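PDB 5Z6O: protease, which hydrolyses peptide bonds as a serine protease of the subtilisin family, probably cleaving casein, gelatin and type IV collagen. Local coordinates for residues A32-G44 with D121-M135. Residues are numbered along the deposited sequence; the frame is centred on the assembly and turned at random. Where two conformers were deposited one is given.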
loop_
_atom_site.group_PDB
_atom_site.type_symbol
_atom_site.label_atom_id
_atom_site.label_comp_id
_atom_site.label_asym_id
_atom_site.label_seq_id
_atom_site.Cartn_x
_atom_site.Cartn_y
_atom_site.Cartn_z
ATOM N N ALA A 32 15.990 -3.921 -1.529
ATOM C CA ALA A 32 14.665 -4.289 -2.048
ATOM C C ALA A 32 13.681 -4.700 -0.956
ATOM O O ALA A 32 12.815 -5.537 -1.193
ATOM C CB ALA A 32 14.788 -5.413 -3.094
ATOM N N GLY A 33 13.762 -4.087 0.225
ATOM C CA GLY A 33 12.820 -4.395 1.274
ATOM C C GLY A 33 13.035 -5.727 1.951
ATOM O O GLY A 33 12.168 -6.172 2.694
ATOM N N GLU A 34 14.171 -6.376 1.750
ATOM C CA GLU A 34 14.357 -7.701 2.327
ATOM C C GLU A 34 14.296 -7.652 3.845
ATOM O O GLU A 34 14.796 -6.719 4.466
ATOM C CB GLU A 34 15.720 -8.285 1.894
ATOM C CG GLU A 34 15.885 -9.769 2.251
ATOM C CD GLU A 34 17.053 -10.429 1.502
ATOM O OE1 GLU A 34 18.169 -9.870 1.528
ATOM O OE2 GLU A 34 16.841 -11.493 0.881
ATOM N N GLY A 35 13.652 -8.647 4.437
ATOM C CA GLY A 35 13.553 -8.720 5.873
ATOM C C GLY A 35 12.419 -7.935 6.481
ATOM O O GLY A 35 12.244 -7.972 7.710
ATOM N N ILE A 36 11.643 -7.220 5.673
ATOM C CA ILE A 36 10.480 -6.480 6.164
ATOM C C ILE A 36 9.217 -7.281 5.873
ATOM O O ILE A 36 9.060 -7.811 4.776
ATOM C CB ILE A 36 10.382 -5.097 5.507
ATOM C CG1 ILE A 36 11.691 -4.340 5.679
ATOM C CG2 ILE A 36 9.219 -4.309 6.154
ATOM C CD1 ILE A 36 12.071 -4.125 7.168
ATOM N N VAL A 37 8.290 -7.329 6.838
ATOM C CA VAL A 37 7.017 -8.032 6.683
ATOM C C VAL A 37 5.941 -7.018 6.324
ATOM O O VAL A 37 5.819 -5.972 6.986
ATOM C CB VAL A 37 6.644 -8.779 7.974
ATOM C CG1 VAL A 37 5.293 -9.470 7.805
ATOM C CG2 VAL A 37 7.756 -9.775 8.323
ATOM N N ILE A 38 5.168 -7.313 5.288
ATOM C CA ILE A 38 4.040 -6.489 4.868
ATOM C C ILE A 38 2.762 -7.282 5.095
ATOM O O ILE A 38 2.566 -8.341 4.484
ATOM C CB ILE A 38 4.149 -6.088 3.394
ATOM C CG1 ILE A 38 5.404 -5.238 3.146
ATOM C CG2 ILE A 38 2.924 -5.279 3.012
ATOM C CD1 ILE A 38 5.751 -5.068 1.633
ATOM N N TYR A 39 1.850 -6.740 5.901
ATOM C CA TYR A 39 0.548 -7.371 6.086
ATOM C C TYR A 39 -0.448 -6.775 5.104
ATOM O O TYR A 39 -0.719 -5.576 5.153
ATOM C CB TYR A 39 0.045 -7.156 7.514
ATOM C CG TYR A 39 0.933 -7.812 8.538
ATOM C CD1 TYR A 39 0.738 -9.156 8.888
ATOM C CD2 TYR A 39 1.957 -7.086 9.171
ATOM C CE1 TYR A 39 1.532 -9.774 9.826
ATOM C CE2 TYR A 39 2.784 -7.710 10.109
ATOM C CZ TYR A 39 2.549 -9.051 10.429
ATOM O OH TYR A 39 3.348 -9.653 11.361
ATOM N N GLY A 40 -1.024 -7.615 4.255
ATOM C CA GLY A 40 -2.040 -7.190 3.308
ATOM C C GLY A 40 -3.412 -7.453 3.881
ATOM O O GLY A 40 -3.826 -8.609 4.000
ATOM N N VAL A 41 -4.116 -6.397 4.285
ATOM C CA VAL A 41 -5.406 -6.529 4.962
ATOM C C VAL A 41 -6.483 -6.278 3.913
ATOM O O VAL A 41 -6.777 -5.123 3.568
ATOM C CB VAL A 41 -5.511 -5.543 6.135
ATOM C CG1 VAL A 41 -6.861 -5.648 6.820
ATOM C CG2 VAL A 41 -4.377 -5.773 7.157
ATOM N N ASP A 42 -7.071 -7.348 3.368
ATOM C CA ASP A 42 -7.816 -7.219 2.120
ATOM C C ASP A 42 -8.656 -8.473 1.885
ATOM O O ASP A 42 -9.065 -9.127 2.854
ATOM C CB ASP A 42 -6.824 -6.966 0.973
ATOM C CG ASP A 42 -7.403 -6.158 -0.148
ATOM O OD1 ASP A 42 -8.439 -6.579 -0.713
ATOM O OD2 ASP A 42 -6.791 -5.115 -0.486
ATOM N N THR A 43 -8.901 -8.827 0.617
ATOM C CA THR A 43 -9.688 -10.009 0.282
ATOM C C THR A 43 -8.906 -11.330 0.330
ATOM O O THR A 43 -9.450 -12.363 -0.094
ATOM C CB THR A 43 -10.309 -9.854 -1.103
ATOM O OG1 THR A 43 -9.297 -9.815 -2.119
ATOM C CG2 THR A 43 -11.138 -8.587 -1.195
ATOM N N GLY A 44 -7.674 -11.339 0.819
ATOM C CA GLY A 44 -6.818 -12.503 0.704
ATOM C C GLY A 44 -5.836 -12.378 -0.445
ATOM O O GLY A 44 -5.902 -11.472 -1.267
ATOM N N ASP A 121 0.890 -10.881 15.643
ATOM C CA ASP A 121 1.875 -11.619 14.861
ATOM C C ASP A 121 3.176 -10.841 14.716
ATOM O O ASP A 121 4.269 -11.413 14.778
ATOM C CB ASP A 121 1.297 -11.953 13.487
ATOM C CG ASP A 121 2.204 -12.860 12.693
ATOM O OD1 ASP A 121 2.243 -14.074 12.992
ATOM O OD2 ASP A 121 2.877 -12.354 11.775
ATOM N N SER A 122 3.084 -9.527 14.522
ATOM C CA SER A 122 4.301 -8.752 14.358
ATOM C C SER A 122 5.118 -8.744 15.645
ATOM O O SER A 122 6.346 -8.800 15.591
ATOM C CB SER A 122 3.961 -7.333 13.910
ATOM O OG SER A 122 3.302 -6.615 14.925
ATOM N N LYS A 123 4.457 -8.689 16.809
ATOM C CA LYS A 123 5.191 -8.835 18.070
ATOM C C LYS A 123 5.851 -10.214 18.159
ATOM O O LYS A 123 7.049 -10.323 18.445
ATOM C CB LYS A 123 4.263 -8.594 19.275
ATOM C CG LYS A 123 3.803 -7.151 19.387
ATOM C CD LYS A 123 3.135 -6.867 20.726
ATOM C CE LYS A 123 2.591 -5.434 20.794
ATOM N NZ LYS A 123 3.615 -4.411 20.355
ATOM N N SER A 124 5.097 -11.279 17.861
ATOM C CA SER A 124 5.645 -12.625 17.973
ATOM C C SER A 124 6.855 -12.830 17.068
ATOM O O SER A 124 7.779 -13.559 17.436
ATOM C CB SER A 124 4.563 -13.655 17.655
ATOM O OG SER A 124 3.468 -13.506 18.538
ATOM N N ARG A 125 6.872 -12.194 15.885
ATOM C CA ARG A 125 7.985 -12.278 14.937
ATOM C C ARG A 125 9.181 -11.419 15.324
ATOM O O ARG A 125 10.211 -11.489 14.648
ATOM C CB ARG A 125 7.558 -11.827 13.537
ATOM C CG ARG A 125 6.675 -12.751 12.775
ATOM C CD ARG A 125 6.418 -12.153 11.390
ATOM N NE ARG A 125 5.316 -12.855 10.776
ATOM C CZ ARG A 125 5.439 -13.648 9.728
ATOM N NH1 ARG A 125 6.626 -13.794 9.158
ATOM N NH2 ARG A 125 4.375 -14.275 9.249
ATOM N N GLY A 126 9.055 -10.589 16.348
ATOM C CA GLY A 126 10.045 -9.582 16.649
ATOM C C GLY A 126 10.155 -8.492 15.606
ATOM O O GLY A 126 11.240 -7.932 15.433
ATOM N N ALA A 127 9.065 -8.179 14.896
ATOM C CA ALA A 127 9.090 -7.202 13.801
ATOM C C ALA A 127 8.603 -5.818 14.229
ATOM O O ALA A 127 8.368 -4.947 13.374
ATOM C CB ALA A 127 8.264 -7.714 12.617
ATOM N N THR A 128 8.459 -5.586 15.526
ATOM C CA THR A 128 8.038 -4.277 16.001
ATOM C C THR A 128 9.001 -3.198 15.531
ATOM O O THR A 128 10.215 -3.318 15.704
ATOM C CB THR A 128 7.959 -4.285 17.524
ATOM O OG1 THR A 128 7.018 -5.284 17.929
ATOM C CG2 THR A 128 7.525 -2.921 18.046
ATOM N N GLY A 129 8.446 -2.137 14.925
ATOM C CA GLY A 129 9.215 -1.056 14.364
ATOM C C GLY A 129 9.717 -1.297 12.965
ATOM O O GLY A 129 10.228 -0.361 12.347
ATOM N N LYS A 130 9.572 -2.504 12.433
ATOM C CA LYS A 130 10.004 -2.783 11.067
ATOM C C LYS A 130 8.989 -3.681 10.379
ATOM O O LYS A 130 9.305 -4.696 9.756
ATOM C CB LYS A 130 11.419 -3.357 11.059
ATOM C CG LYS A 130 11.722 -4.378 12.114
ATOM C CD LYS A 130 13.218 -4.748 12.025
ATOM C CE LYS A 130 13.493 -6.194 12.427
ATOM N NZ LYS A 130 13.544 -6.376 13.905
ATOM N N SER A 131 7.716 -3.291 10.470
ATOM C CA SER A 131 6.584 -4.018 9.900
ATOM C C SER A 131 5.715 -3.004 9.180
ATOM O O SER A 131 5.671 -1.841 9.594
ATOM C CB SER A 131 5.673 -4.710 10.954
ATOM O OG SER A 131 6.308 -5.731 11.678
ATOM N N VAL A 132 4.958 -3.473 8.162
ATOM C CA VAL A 132 4.130 -2.595 7.337
ATOM C C VAL A 132 2.760 -3.230 7.193
ATOM O O VAL A 132 2.640 -4.455 7.073
ATOM C CB VAL A 132 4.797 -2.377 5.948
ATOM C CG1 VAL A 132 3.822 -1.710 4.967
ATOM C CG2 VAL A 132 6.064 -1.558 6.130
ATOM N N MET A 133 1.719 -2.410 7.272
ATOM C CA MET A 133 0.375 -2.886 7.023
ATOM C C MET A 133 -0.239 -2.046 5.929
ATOM O O MET A 133 -0.161 -0.817 5.974
ATOM C CB MET A 133 -0.473 -2.808 8.301
ATOM C CG MET A 133 -1.910 -3.279 8.083
ATOM S SD MET A 133 -2.957 -3.178 9.566
ATOM C CE MET A 133 -2.301 -4.512 10.553
ATOM N N ASN A 134 -0.870 -2.699 4.963
ATOM C CA ASN A 134 -1.559 -1.983 3.898
ATOM C C ASN A 134 -3.065 -2.198 4.029
ATOM O O ASN A 134 -3.535 -3.343 4.072
ATOM C CB ASN A 134 -1.103 -2.440 2.525
ATOM C CG ASN A 134 -1.739 -1.595 1.424
ATOM O OD1 ASN A 134 -1.358 -0.431 1.217
ATOM N ND2 ASN A 134 -2.727 -2.149 0.749
ATOM N N MET A 135 -3.835 -1.106 3.991
ATOM C CA MET A 135 -5.300 -1.200 4.096
ATOM C C MET A 135 -5.891 -0.479 2.896
ATOM O O MET A 135 -6.022 0.737 2.918
ATOM C CB MET A 135 -5.851 -0.607 5.394
ATOM C CG MET A 135 -5.596 -1.557 6.567
ATOM S SD MET A 135 -6.511 -1.006 8.082
ATOM C CE MET A 135 -8.214 -1.190 7.611
HETATM O O HOH W 1 10.497 -7.305 9.722
#
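Y39 and V132 meet where strands 37-42 and 131-135 run side by side, parallel and 19° apart. Backbone bonds form a ladder: V132 N gives to V37 O, Y39 N to V132 O over 2.7 Å, N134 N to Y39 O, and V41 N to N134 O. Just before the two strands a water donates to the carbonyl oxygens of G35 and K130 and bridges the two segments.

The polar contact lies at the tip of Y39. With CG anti to the carbonyl carbon (chi1 -64°), the ring reaches helix 108-124, and OH donates to D121 OD2 at 2.8 Å. That oxygen sits at the ring edge and accepts on its anti lone pair, the carboxylate turned almost perpendicular to the ring. On the syn side, somewhat out of the carboxylate plane, the same oxygen receives R125 NE at 2.7 Å in a salt bridge; R125 also pairs with E57. A phenylalanine here would probably leave D121 OD2 without its second donor and the carboxylate less firmly oriented.

Apolar packing occupies both sheet faces. V41 CG2 presses on M133 CG at 3.6 Å, on the face covered by helix 108-124. I38 CG1 lies alongside V132 CB at 4.1 Å, on the face where V132 and N134 touch helix 227-245.

The pair illustrates how adjacent parallel strands of the subtilisin α/β sheet join by a backbone ladder, with helices packed on each face; the first ends at D42, probably the charge-relay aspartate.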